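Local coordinates for protein (hdlp (histone deacetylase-like protein)) (Aquifex aeolicus, PDB 1C3P) that binds zinc and, as a homologue of the histone deacetylases, probably removes acetyl groups from acetylated substrates, at residues K19-K24 / E92-Y97; V111-E116 / N121-P126; L218-P223 / L232-K237; E240-V245 / E284-G289; D258-D263 / A303-L308. All blocks are in the same frame, centred on the assembly; numbering follows the deposited sequence.

Interaction 1: residues K19-K24 / E92-Y97; sequences KNHPLK and ENPVSY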
# COMPACT_ATOMS: atom_id res chain seq x y z
N LYS A 19 8.85 15.27 -12.34
CA LYS A 19 7.96 16.41 -12.46
C LYS A 19 6.51 16.24 -12.00
O LYS A 19 6.19 16.16 -10.81
CB LYS A 19 7.92 16.74 -13.95
CG LYS A 19 7.58 15.46 -14.74
CD LYS A 19 7.40 15.62 -16.23
CE LYS A 19 6.90 14.30 -16.79
NZ LYS A 19 6.75 14.29 -18.27
N ASN A 20 5.67 16.21 -13.02
CA ASN A 20 4.22 16.08 -13.01
C ASN A 20 3.67 14.89 -12.23
O ASN A 20 2.54 14.94 -11.73
CB ASN A 20 3.78 15.94 -14.47
CG ASN A 20 2.65 16.88 -14.83
OD1 ASN A 20 2.77 18.10 -14.70
ND2 ASN A 20 1.55 16.31 -15.30
N HIS A 21 4.47 13.84 -12.12
CA HIS A 21 4.07 12.61 -11.45
C HIS A 21 3.57 12.74 -10.00
O HIS A 21 4.16 13.45 -9.19
CB HIS A 21 5.22 11.60 -11.48
CG HIS A 21 4.77 10.19 -11.35
ND1 HIS A 21 4.63 9.34 -12.43
CD2 HIS A 21 4.34 9.48 -10.27
CE1 HIS A 21 4.15 8.18 -12.02
NE2 HIS A 21 3.96 8.24 -10.72
N PRO A 22 2.47 12.05 -9.66
CA PRO A 22 1.92 12.10 -8.30
C PRO A 22 2.90 11.64 -7.21
O PRO A 22 2.76 12.01 -6.04
CB PRO A 22 0.69 11.19 -8.41
CG PRO A 22 0.27 11.39 -9.85
CD PRO A 22 1.61 11.21 -10.51
N LEU A 23 3.89 10.82 -7.58
CA LEU A 23 4.87 10.33 -6.62
C LEU A 23 6.14 11.19 -6.55
O LEU A 23 7.19 10.75 -6.07
CB LEU A 23 5.23 8.86 -6.94
CG LEU A 23 4.04 7.92 -6.73
CD1 LEU A 23 4.40 6.49 -7.17
CD2 LEU A 23 3.66 7.93 -5.25
N LYS A 24 6.02 12.42 -7.06
CA LYS A 24 7.09 13.41 -7.01
C LYS A 24 7.38 13.76 -5.53
O LYS A 24 8.52 14.00 -5.14
CB LYS A 24 6.63 14.67 -7.76
CG LYS A 24 7.48 15.91 -7.54
CD LYS A 24 6.58 17.13 -7.30
CE LYS A 24 5.57 17.35 -8.43
NZ LYS A 24 4.63 18.47 -8.16
N GLU A 92 3.19 7.33 -17.05
CA GLU A 92 2.85 6.45 -15.95
C GLU A 92 4.03 5.78 -15.23
O GLU A 92 4.19 5.92 -14.01
CB GLU A 92 1.85 5.42 -16.48
CG GLU A 92 1.47 4.30 -15.55
CD GLU A 92 0.30 3.50 -16.09
OE1 GLU A 92 0.25 2.27 -15.85
OE2 GLU A 92 -0.58 4.12 -16.74
N ASN A 93 4.85 5.05 -15.99
CA ASN A 93 6.01 4.34 -15.45
C ASN A 93 7.24 4.87 -16.18
O ASN A 93 7.87 4.16 -16.97
CB ASN A 93 5.82 2.85 -15.70
CG ASN A 93 4.44 2.38 -15.31
OD1 ASN A 93 4.03 2.50 -14.15
ND2 ASN A 93 3.70 1.85 -16.28
N PRO A 94 7.63 6.12 -15.88
CA PRO A 94 8.76 6.82 -16.49
C PRO A 94 10.13 6.29 -16.14
O PRO A 94 10.29 5.53 -15.20
CB PRO A 94 8.61 8.25 -15.94
CG PRO A 94 7.17 8.30 -15.45
CD PRO A 94 7.05 6.96 -14.82
N VAL A 95 11.13 6.70 -16.91
CA VAL A 95 12.50 6.34 -16.60
C VAL A 95 12.93 7.27 -15.45
O VAL A 95 12.73 8.48 -15.53
CB VAL A 95 13.42 6.59 -17.82
CG1 VAL A 95 14.88 6.51 -17.41
CG2 VAL A 95 13.13 5.55 -18.89
N SER A 96 13.45 6.71 -14.36
CA SER A 96 13.94 7.50 -13.22
C SER A 96 14.70 6.56 -12.28
O SER A 96 14.68 5.33 -12.47
CB SER A 96 12.80 8.14 -12.43
OG SER A 96 12.28 7.24 -11.47
N TYR A 97 15.37 7.10 -11.26
CA TYR A 97 16.07 6.20 -10.35
C TYR A 97 15.15 5.51 -9.35
O TYR A 97 15.58 4.73 -8.51
CB TYR A 97 17.24 6.91 -9.65
CG TYR A 97 18.38 7.17 -10.62
CD1 TYR A 97 18.43 8.34 -11.38
CD2 TYR A 97 19.37 6.21 -10.82
CE1 TYR A 97 19.45 8.54 -12.33
CE2 TYR A 97 20.39 6.40 -11.76
CZ TYR A 97 20.42 7.56 -12.51
OH TYR A 97 21.43 7.74 -13.44
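H21 presents the edge of its imidazole to the backbone of E92, and that is the tight spot of the contact: CE1 comes to 3.0 Å from E92 O, which sits near the ring plane. CG stands anti to the backbone N (chi1 -157°), and this sends the ring toward 92-97, with P22 still against one face, its CD 3.2 Å above the plane near the rim. P94 flanks the same ring more loosely, with its CG 4.1 Å from H21 ND1 at an oblique angle. Farther off in the chain, F141 meets the ring edge-to-face and Y17 joins at an inclined angle. The stretch just before H21 is the loose, solvent side: K19 and N20 are exposed and poorly ordered. E92 sends its side chain away from H21, and OE1 takes a hydrogen bond from G140 N. The side chain of H21 is about 12 Å from that of D258, and that of E92 about 11 Å from that of H170, both zinc ligands, where the loop after strand 4-8 meets the one leading into helix 98-118. E92 O has no hydrogen-bond donor in the model, so the polarised C-H at CE1 may offset part of its charge, as a weak C-H...O contact.

Interaction 2: residues V111-E116 / N121-P126; sequences VQAIEE and NVAFNP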
# COMPACT_ATOMS: atom_id res chain seq x y z
N VAL A 111 10.97 -7.70 2.34
CA VAL A 111 11.54 -8.96 2.77
C VAL A 111 12.01 -8.78 4.22
O VAL A 111 11.83 -9.68 5.06
CB VAL A 111 12.74 -9.40 1.87
CG1 VAL A 111 13.37 -10.65 2.44
CG2 VAL A 111 12.25 -9.68 0.45
N GLN A 112 12.59 -7.63 4.54
CA GLN A 112 13.02 -7.36 5.90
C GLN A 112 11.83 -7.39 6.85
O GLN A 112 11.92 -7.91 7.95
CB GLN A 112 13.73 -6.01 5.99
CG GLN A 112 15.00 -5.94 5.17
CD GLN A 112 15.65 -4.59 5.24
OE1 GLN A 112 16.51 -4.34 6.10
NE2 GLN A 112 15.24 -3.70 4.35
N ALA A 113 10.72 -6.80 6.43
CA ALA A 113 9.53 -6.82 7.28
C ALA A 113 9.12 -8.27 7.54
O ALA A 113 8.74 -8.64 8.65
CB ALA A 113 8.39 -6.08 6.62
N ILE A 114 9.17 -9.09 6.51
CA ILE A 114 8.81 -10.49 6.71
C ILE A 114 9.81 -11.19 7.62
O ILE A 114 9.42 -11.98 8.49
CB ILE A 114 8.69 -11.22 5.38
CG1 ILE A 114 7.53 -10.61 4.58
CG2 ILE A 114 8.42 -12.71 5.64
CD1 ILE A 114 7.52 -11.04 3.09
N GLU A 115 11.10 -10.90 7.42
CA GLU A 115 12.15 -11.51 8.26
C GLU A 115 11.88 -11.20 9.73
O GLU A 115 11.97 -12.07 10.59
CB GLU A 115 13.54 -10.97 7.89
CG GLU A 115 14.07 -11.47 6.56
CD GLU A 115 15.35 -10.76 6.13
OE1 GLU A 115 15.82 -9.84 6.84
OE2 GLU A 115 15.88 -11.11 5.06
N GLU A 116 11.55 -9.94 10.01
CA GLU A 116 11.27 -9.51 11.38
C GLU A 116 10.06 -10.21 11.96
O GLU A 116 10.07 -10.64 13.11
CB GLU A 116 11.06 -8.01 11.42
CG GLU A 116 12.33 -7.23 11.18
CD GLU A 116 13.42 -7.63 12.15
OE1 GLU A 116 13.20 -7.54 13.37
OE2 GLU A 116 14.50 -8.05 11.69
N ASN A 121 8.74 -10.67 15.76
CA ASN A 121 8.50 -9.27 16.04
C ASN A 121 7.47 -8.69 15.10
O ASN A 121 6.97 -9.39 14.23
CB ASN A 121 9.81 -8.50 16.00
CG ASN A 121 10.78 -8.98 17.06
OD1 ASN A 121 11.27 -10.10 16.99
ND2 ASN A 121 11.03 -8.16 18.06
N VAL A 122 7.10 -7.44 15.33
CA VAL A 122 6.09 -6.77 14.51
C VAL A 122 6.77 -5.69 13.70
O VAL A 122 7.49 -4.85 14.23
CB VAL A 122 4.99 -6.14 15.39
CG1 VAL A 122 4.01 -5.33 14.52
CG2 VAL A 122 4.27 -7.23 16.16
N ALA A 123 6.54 -5.69 12.39
CA ALA A 123 7.22 -4.71 11.57
C ALA A 123 6.30 -4.02 10.56
O ALA A 123 5.27 -4.56 10.15
CB ALA A 123 8.36 -5.38 10.84
N PHE A 124 6.70 -2.83 10.17
CA PHE A 124 5.96 -2.03 9.21
C PHE A 124 6.93 -1.48 8.17
O PHE A 124 7.92 -0.84 8.51
CB PHE A 124 5.25 -0.87 9.93
CG PHE A 124 4.52 0.10 9.02
CD1 PHE A 124 3.84 -0.34 7.89
CD2 PHE A 124 4.43 1.46 9.36
CE1 PHE A 124 3.08 0.55 7.12
CE2 PHE A 124 3.66 2.36 8.59
CZ PHE A 124 2.99 1.90 7.47
N ASN A 125 6.66 -1.78 6.91
CA ASN A 125 7.46 -1.26 5.82
C ASN A 125 6.59 -0.30 5.01
O ASN A 125 5.88 -0.72 4.10
CB ASN A 125 7.95 -2.37 4.89
CG ASN A 125 8.54 -1.81 3.63
OD1 ASN A 125 9.08 -0.70 3.64
ND2 ASN A 125 8.46 -2.57 2.51
N PRO A 126 6.64 1.00 5.33
CA PRO A 126 5.82 1.97 4.60
C PRO A 126 6.12 2.11 3.11
O PRO A 126 5.28 2.56 2.34
CB PRO A 126 6.08 3.27 5.37
CG PRO A 126 7.53 3.07 5.83
CD PRO A 126 7.41 1.68 6.39
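A123 lays its CB against CB of E116, 3.8 Å away, and beside O of A113. This is the helix-to-strand half of a crossover in the parallel sheet of the arginase/deacetylase fold: helix 98-118 runs back along the sheet, and strand 122-125 enters it after a short turn. The local axes are only 7.3 Å apart and almost antiparallel, at 172°. Such close approach fits the small residues at the interface, since A113 and A123 place their CB atoms 4.3 Å apart. One step on, CB of A113 also meets CB of N125 at 4.1 Å. N125 has CG anti to its backbone N (chi1 169°), which carries the amide past A113 to the helix, where ND2 gives hydrogen bonds to T110 OG1 and A106 O. A buried polar group is therefore satisfied by the helix it packs on. E116 uses its CB for the contact, while its bent chain takes the carboxylate to a salt bridge with K119. V122 and F124 point to the opposite side of the strand, F124 meeting W306 edge-to-face. The turn itself is closed by N121 N, which donates to E116 O at 3.0 Å from a position tilted 26° out of the carbonyl plane.

Interaction 3: residues L218-P223 / L232-K237; sequences LNIPLP and LFALEK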
# COMPACT_ATOMS: atom_id res chain seq x y z
N LEU A 218 -10.93 -12.09 -3.91
CA LEU A 218 -12.18 -11.41 -3.60
C LEU A 218 -11.98 -9.92 -3.74
O LEU A 218 -11.21 -9.33 -2.98
CB LEU A 218 -12.63 -11.73 -2.17
CG LEU A 218 -14.11 -11.53 -1.83
CD1 LEU A 218 -14.29 -11.50 -0.32
CD2 LEU A 218 -14.64 -10.27 -2.42
N ASN A 219 -12.67 -9.32 -4.71
CA ASN A 219 -12.61 -7.88 -4.92
C ASN A 219 -13.88 -7.26 -4.38
O ASN A 219 -14.97 -7.75 -4.64
CB ASN A 219 -12.50 -7.52 -6.41
CG ASN A 219 -11.19 -7.93 -7.03
OD1 ASN A 219 -10.14 -7.85 -6.38
ND2 ASN A 219 -11.22 -8.32 -8.31
N ILE A 220 -13.75 -6.16 -3.63
CA ILE A 220 -14.92 -5.48 -3.08
C ILE A 220 -14.88 -4.06 -3.70
O ILE A 220 -14.27 -3.14 -3.14
CB ILE A 220 -14.82 -5.39 -1.54
CG1 ILE A 220 -14.71 -6.80 -0.92
CG2 ILE A 220 -16.00 -4.61 -0.99
CD1 ILE A 220 -15.97 -7.65 -1.00
N PRO A 221 -15.53 -3.87 -4.86
CA PRO A 221 -15.52 -2.56 -5.52
C PRO A 221 -16.47 -1.64 -4.78
O PRO A 221 -17.59 -2.04 -4.49
CB PRO A 221 -16.00 -2.88 -6.95
CG PRO A 221 -15.96 -4.42 -7.02
CD PRO A 221 -16.36 -4.79 -5.64
N LEU A 222 -16.03 -0.41 -4.48
CA LEU A 222 -16.84 0.55 -3.74
C LEU A 222 -17.08 1.85 -4.51
O LEU A 222 -16.27 2.26 -5.33
CB LEU A 222 -16.17 0.82 -2.40
CG LEU A 222 -16.12 -0.48 -1.58
CD1 LEU A 222 -15.22 -0.30 -0.35
CD2 LEU A 222 -17.53 -0.86 -1.16
N PRO A 223 -18.22 2.51 -4.24
CA PRO A 223 -18.63 3.76 -4.89
C PRO A 223 -17.95 5.06 -4.51
O PRO A 223 -17.26 5.15 -3.51
CB PRO A 223 -20.12 3.82 -4.59
CG PRO A 223 -20.15 3.30 -3.17
CD PRO A 223 -19.27 2.05 -3.31
N LEU A 232 -15.83 0.70 6.68
CA LEU A 232 -15.72 -0.30 7.75
C LEU A 232 -16.76 -1.40 7.64
O LEU A 232 -16.48 -2.54 7.97
CB LEU A 232 -15.80 0.38 9.11
CG LEU A 232 -14.66 1.38 9.36
CD1 LEU A 232 -14.96 2.16 10.63
CD2 LEU A 232 -13.31 0.70 9.44
N PHE A 233 -17.96 -1.07 7.19
CA PHE A 233 -19.00 -2.08 6.98
C PHE A 233 -18.47 -3.10 5.98
O PHE A 233 -18.52 -4.32 6.20
CB PHE A 233 -20.25 -1.43 6.36
CG PHE A 233 -21.28 -2.42 5.88
CD1 PHE A 233 -22.24 -2.93 6.75
CD2 PHE A 233 -21.31 -2.81 4.55
CE1 PHE A 233 -23.23 -3.80 6.29
CE2 PHE A 233 -22.29 -3.69 4.07
CZ PHE A 233 -23.26 -4.18 4.94
N ALA A 234 -17.97 -2.59 4.86
CA ALA A 234 -17.45 -3.44 3.79
C ALA A 234 -16.30 -4.30 4.28
O ALA A 234 -16.19 -5.49 3.94
CB ALA A 234 -16.99 -2.55 2.60
N LEU A 235 -15.43 -3.71 5.07
CA LEU A 235 -14.27 -4.42 5.60
C LEU A 235 -14.68 -5.58 6.51
O LEU A 235 -14.24 -6.72 6.33
CB LEU A 235 -13.40 -3.44 6.40
CG LEU A 235 -11.87 -3.59 6.38
CD1 LEU A 235 -11.36 -3.20 7.77
CD2 LEU A 235 -11.44 -5.00 6.01
N GLU A 236 -15.53 -5.29 7.50
CA GLU A 236 -15.98 -6.32 8.44
C GLU A 236 -16.68 -7.49 7.74
O GLU A 236 -16.42 -8.66 8.04
CB GLU A 236 -16.95 -5.72 9.46
CG GLU A 236 -16.39 -4.54 10.21
CD GLU A 236 -17.44 -3.84 11.06
OE1 GLU A 236 -18.44 -3.33 10.49
OE2 GLU A 236 -17.24 -3.79 12.29
N LYS A 237 -17.56 -7.16 6.80
CA LYS A 237 -18.29 -8.18 6.07
C LYS A 237 -17.39 -9.00 5.15
O LYS A 237 -17.55 -10.21 5.04
CB LYS A 237 -19.42 -7.51 5.28
CG LYS A 237 -20.43 -8.47 4.70
CD LYS A 237 -21.81 -7.86 4.77
CE LYS A 237 -22.20 -7.60 6.22
NZ LYS A 237 -23.54 -6.97 6.34
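Flat groups have no share in the meeting of I220 and L222 with A234: no ring, amide or carboxylate offers a face or an edge here, and methyls do all the touching. The CB of A234 faces the strand and is the one atom of the helix that meets the strand's side chains. L222 straddles it with both branches, CD1 at 4.1 Å and CD2 at 4.2 Å from A234 CB. Its CG lies anti to the carbonyl carbon (chi1 -63°), and this turns the fork toward the helix. I220, two residues back on the same side of the strand, adds CG2, 4.3 Å from A234 CB. Strand 217-222 is the outermost strand at this end of the sheet, paired with 185-192, and helix 228-245 lies over it; helix 272-286 packs beside that helix against L232 and L235. With only branched aliphatic groups meeting a lone methyl, and all three residues buried, the contact rests on dispersion and on the exclusion of water, with little directional preference.

Interaction 4: residues E240-V245 / E284-G289; sequences EIVKEV and EVFGEG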
# COMPACT_ATOMS: atom_id res chain seq x y z
N GLU A 240 -15.28 -11.49 7.06
CA GLU A 240 -16.06 -12.65 7.50
C GLU A 240 -16.13 -13.68 6.38
O GLU A 240 -16.06 -14.89 6.62
CB GLU A 240 -17.46 -12.19 7.96
CG GLU A 240 -18.35 -13.31 8.49
CD GLU A 240 -19.55 -12.77 9.25
OE1 GLU A 240 -20.32 -11.97 8.68
OE2 GLU A 240 -19.73 -13.16 10.43
N ILE A 241 -16.27 -13.20 5.15
CA ILE A 241 -16.32 -14.06 3.99
C ILE A 241 -15.01 -14.83 3.85
O ILE A 241 -15.00 -16.03 3.60
CB ILE A 241 -16.57 -13.26 2.68
CG1 ILE A 241 -17.97 -12.63 2.72
CG2 ILE A 241 -16.41 -14.17 1.45
CD1 ILE A 241 -18.29 -11.75 1.52
N VAL A 242 -13.90 -14.12 4.03
CA VAL A 242 -12.60 -14.76 3.91
C VAL A 242 -12.41 -15.77 5.04
O VAL A 242 -12.03 -16.92 4.80
CB VAL A 242 -11.46 -13.73 3.99
CG1 VAL A 242 -10.12 -14.44 3.99
CG2 VAL A 242 -11.55 -12.75 2.81
N LYS A 243 -12.68 -15.33 6.26
CA LYS A 243 -12.52 -16.19 7.42
C LYS A 243 -13.29 -17.49 7.30
O LYS A 243 -12.80 -18.54 7.72
CB LYS A 243 -12.95 -15.48 8.71
CG LYS A 243 -12.82 -16.38 9.93
CD LYS A 243 -13.49 -15.81 11.18
CE LYS A 243 -12.82 -14.55 11.67
NZ LYS A 243 -13.51 -14.04 12.90
N GLU A 244 -14.49 -17.45 6.73
CA GLU A 244 -15.27 -18.68 6.62
C GLU A 244 -14.74 -19.67 5.59
O GLU A 244 -15.07 -20.85 5.62
CB GLU A 244 -16.73 -18.38 6.30
CG GLU A 244 -17.42 -17.46 7.32
CD GLU A 244 -18.92 -17.34 7.09
OE1 GLU A 244 -19.56 -16.51 7.76
OE2 GLU A 244 -19.45 -18.10 6.25
N VAL A 245 -13.90 -19.19 4.68
CA VAL A 245 -13.35 -20.03 3.63
C VAL A 245 -11.84 -20.23 3.67
O VAL A 245 -11.32 -21.17 3.08
CB VAL A 245 -13.70 -19.43 2.24
CG1 VAL A 245 -13.03 -20.23 1.13
CG2 VAL A 245 -15.21 -19.46 2.05
N GLU A 284 -7.94 -7.73 14.83
CA GLU A 284 -8.85 -8.44 15.73
C GLU A 284 -9.36 -9.71 15.09
O GLU A 284 -9.67 -10.67 15.78
CB GLU A 284 -10.06 -7.58 16.09
CG GLU A 284 -9.71 -6.29 16.79
CD GLU A 284 -10.93 -5.45 17.04
OE1 GLU A 284 -11.63 -5.11 16.06
OE2 GLU A 284 -11.18 -5.12 18.22
N VAL A 285 -9.44 -9.71 13.76
CA VAL A 285 -9.93 -10.89 13.06
C VAL A 285 -8.82 -11.89 12.81
O VAL A 285 -9.00 -13.08 13.03
CB VAL A 285 -10.57 -10.52 11.70
CG1 VAL A 285 -11.03 -11.78 10.98
CG2 VAL A 285 -11.76 -9.58 11.90
N PHE A 286 -7.66 -11.42 12.36
CA PHE A 286 -6.58 -12.35 12.07
C PHE A 286 -5.32 -12.30 12.92
O PHE A 286 -4.36 -13.02 12.66
CB PHE A 286 -6.19 -12.23 10.59
CG PHE A 286 -7.26 -12.71 9.65
CD1 PHE A 286 -8.02 -11.80 8.91
CD2 PHE A 286 -7.53 -14.07 9.51
CE1 PHE A 286 -9.04 -12.24 8.07
CE2 PHE A 286 -8.54 -14.53 8.67
CZ PHE A 286 -9.30 -13.61 7.94
N GLY A 287 -5.33 -11.46 13.96
CA GLY A 287 -4.16 -11.37 14.80
C GLY A 287 -3.10 -10.54 14.10
O GLY A 287 -3.42 -9.73 13.22
N GLU A 288 -1.84 -10.74 14.49
CA GLU A 288 -0.74 -9.98 13.90
C GLU A 288 -0.30 -10.52 12.54
O GLU A 288 -0.28 -11.73 12.30
CB GLU A 288 0.47 -9.97 14.83
CG GLU A 288 0.25 -9.22 16.15
CD GLU A 288 -0.16 -7.77 15.95
OE1 GLU A 288 0.50 -7.06 15.16
OE2 GLU A 288 -1.14 -7.34 16.59
N GLY A 289 0.06 -9.59 11.66
CA GLY A 289 0.51 -9.93 10.33
C GLY A 289 1.65 -9.03 9.91
O GLY A 289 2.19 -8.31 10.74
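Packing round the F286 ring comes first. CZ reaches CG1 of V242 at 4.1 Å, the two side chains crossing at about a right angle, with the methyl oblique to the ring. CZ also abuts the helix backbone at K243 N, 4.1 Å away, near the ring plane. F286 has CG anti to the carbonyl carbon (chi1 -67°), which brings CZ to the other helix although the bond leaving CA does not point there. One ring face is occupied by its neighbour V285, whose CG1 sits 3.5 Å above the plane toward the rim.

The second kind is aliphatic lysine packing. K243 runs extended, then bends at chi3 (-66°), bringing CE to 3.4 Å from V285 CG1, tighter than usual for two carbons. NZ continues on the exposed side, 3.9 Å from V285 CG1.

Polar bonds lie off to one side, where the chain leaves the helix at G287 with positive phi: G287 O accepts from Y251 OH, while E288 OE2 forms a salt bridge with R283 and OE1 a hydrogen bond with Y291 OH.

Helices 228-245 and 272-286 meet here side by side. L239 adds to the seam against V285 and F286, while V242 and F286 both reach down to L163 of strand 162-166, and V242 also to F186 and L188 of strand 185-192.

Interaction 5: residues D258-D263 / A303-L308; sequences DPLLED and ARAWTL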
# COMPACT_ATOMS: atom_id res chain seq x y z
N ASP A 258 -4.33 6.54 0.27
CA ASP A 258 -5.17 7.20 -0.71
C ASP A 258 -6.68 7.17 -0.45
O ASP A 258 -7.42 7.88 -1.12
CB ASP A 258 -4.85 6.74 -2.15
CG ASP A 258 -4.81 5.24 -2.31
OD1 ASP A 258 -5.19 4.52 -1.37
OD2 ASP A 258 -4.39 4.80 -3.41
N PRO A 259 -7.18 6.30 0.45
CA PRO A 259 -8.62 6.33 0.68
C PRO A 259 -9.12 7.59 1.43
O PRO A 259 -10.32 7.85 1.49
CB PRO A 259 -8.87 5.04 1.48
CG PRO A 259 -7.57 4.86 2.22
CD PRO A 259 -6.58 5.12 1.11
N LEU A 260 -8.20 8.38 1.98
CA LEU A 260 -8.57 9.58 2.72
C LEU A 260 -9.17 10.71 1.89
O LEU A 260 -8.81 10.92 0.72
CB LEU A 260 -7.36 10.13 3.50
CG LEU A 260 -6.70 9.16 4.49
CD1 LEU A 260 -5.34 9.70 4.94
CD2 LEU A 260 -7.63 8.92 5.66
N LEU A 261 -10.07 11.45 2.52
CA LEU A 261 -10.74 12.58 1.88
C LEU A 261 -9.76 13.55 1.20
O LEU A 261 -10.01 14.00 0.08
CB LEU A 261 -11.56 13.33 2.93
CG LEU A 261 -12.17 14.68 2.53
CD1 LEU A 261 -13.03 14.50 1.30
CD2 LEU A 261 -12.99 15.25 3.68
N GLU A 262 -8.65 13.84 1.86
CA GLU A 262 -7.67 14.78 1.31
C GLU A 262 -6.86 14.30 0.11
O GLU A 262 -6.17 15.09 -0.53
CB GLU A 262 -6.72 15.25 2.40
CG GLU A 262 -7.38 16.12 3.44
CD GLU A 262 -7.98 15.32 4.57
OE1 GLU A 262 -8.09 14.08 4.45
OE2 GLU A 262 -8.36 15.95 5.57
N ASP A 263 -6.93 13.01 -0.20
CA ASP A 263 -6.18 12.49 -1.33
C ASP A 263 -7.11 12.48 -2.54
O ASP A 263 -8.14 11.78 -2.57
CB ASP A 263 -5.63 11.09 -1.00
CG ASP A 263 -4.61 10.61 -2.01
OD1 ASP A 263 -3.70 9.87 -1.60
OD2 ASP A 263 -4.71 10.96 -3.21
N ALA A 303 1.46 11.51 6.05
CA ALA A 303 2.21 11.62 7.29
C ALA A 303 1.41 11.41 8.55
O ALA A 303 1.83 10.67 9.44
CB ALA A 303 2.92 12.96 7.35
N ARG A 304 0.25 12.05 8.65
CA ARG A 304 -0.54 11.89 9.86
C ARG A 304 -1.14 10.50 10.00
O ARG A 304 -1.15 9.92 11.09
CB ARG A 304 -1.66 12.94 9.93
CG ARG A 304 -1.22 14.42 9.98
CD ARG A 304 -2.45 15.33 10.26
NE ARG A 304 -3.56 14.96 9.40
CZ ARG A 304 -4.85 15.16 9.67
NH1 ARG A 304 -5.24 15.75 10.80
NH2 ARG A 304 -5.75 14.75 8.80
N ALA A 305 -1.63 9.94 8.89
CA ALA A 305 -2.26 8.63 8.93
C ALA A 305 -1.30 7.51 9.28
O ALA A 305 -1.61 6.67 10.13
CB ALA A 305 -2.98 8.34 7.59
N TRP A 306 -0.14 7.47 8.64
CA TRP A 306 0.80 6.42 8.98
C TRP A 306 1.33 6.65 10.38
O TRP A 306 1.74 5.70 11.05
CB TRP A 306 1.96 6.35 7.98
CG TRP A 306 1.58 5.58 6.73
CD1 TRP A 306 0.55 4.71 6.59
CD2 TRP A 306 2.28 5.58 5.49
NE1 TRP A 306 0.56 4.16 5.33
CE2 TRP A 306 1.61 4.68 4.63
CE3 TRP A 306 3.42 6.26 5.01
CZ2 TRP A 306 2.04 4.43 3.32
CZ3 TRP A 306 3.84 6.02 3.71
CH2 TRP A 306 3.15 5.11 2.88
N THR A 307 1.33 7.89 10.84
CA THR A 307 1.79 8.15 12.19
C THR A 307 0.82 7.46 13.15
O THR A 307 1.24 6.86 14.14
CB THR A 307 1.90 9.67 12.47
OG1 THR A 307 3.05 10.18 11.76
CG2 THR A 307 2.06 9.96 13.96
N LEU A 308 -0.49 7.51 12.86
CA LEU A 308 -1.46 6.83 13.71
C LEU A 308 -1.14 5.33 13.75
O LEU A 308 -1.21 4.67 14.80
CB LEU A 308 -2.89 7.04 13.21
CG LEU A 308 -3.46 8.46 13.29
CD1 LEU A 308 -4.94 8.49 12.86
CD2 LEU A 308 -3.31 8.95 14.74
O HOH W 1 -6.49 12.77 6.56
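L260 and E262 are the two residues of loop 258-263 that reach helix 299-314, L260 at A305 and E262 at R304. The loop opens at D258, a zinc ligand, although no zinc is bound in this model; its OD1 accepts from A169 N, and its OD2 is hydrogen-bonded to ND1 of H170, another zinc ligand. After P259 comes L260, with CG anti to the carbonyl carbon (chi1 -58°), a setting that carries CD1 to CB of A305 at 3.8 Å, the close apolar touch of the contact. L260 also starts a type I beta turn, closed by D263 N on L260 O. Inside that turn E262 lies across from R304, but OE2 and NH2 stay 4.3 Å apart, beyond a salt bridge. A water spans the gap, donating to E262 OE1 at 3.0 Å and accepting only weakly from R304 NH2. Both ends have firmer partners: OE2 makes a salt bridge with R356 and a hydrogen bond with Y346 OH, and R304 NH1 donates to T350 O. D263 finishes the turn with OD1 on Y297 N. Helix 272-286 borders the contact, its N272 touching L260, R304 and A305, while W306 and T307 of helix 299-314 face helix 28-37.

Overall arrangement
All five interactions belong to the one deacetylase domain, built round an eight-stranded parallel sheet. Interactions 1 to 4 follow in series along the chain, and interaction 5 alternates with interaction 4. Interactions 2 and 3 each pack a helix on the sheet, 26 Å apart between centres, the latter on an outermost strand. Interaction 4 shares helix 228-245 with interaction 3, and they touch through I241 and L218. Interaction 2 is linked to interaction 5 through F124 and P126 against W306, and to interaction 4 through V122 and E288. Interaction 1 touches none of the others; its nearest atoms are about 8 Å from interaction 5. There the loop carrying zinc ligand D258 packs, two residues on, against helix 299-314.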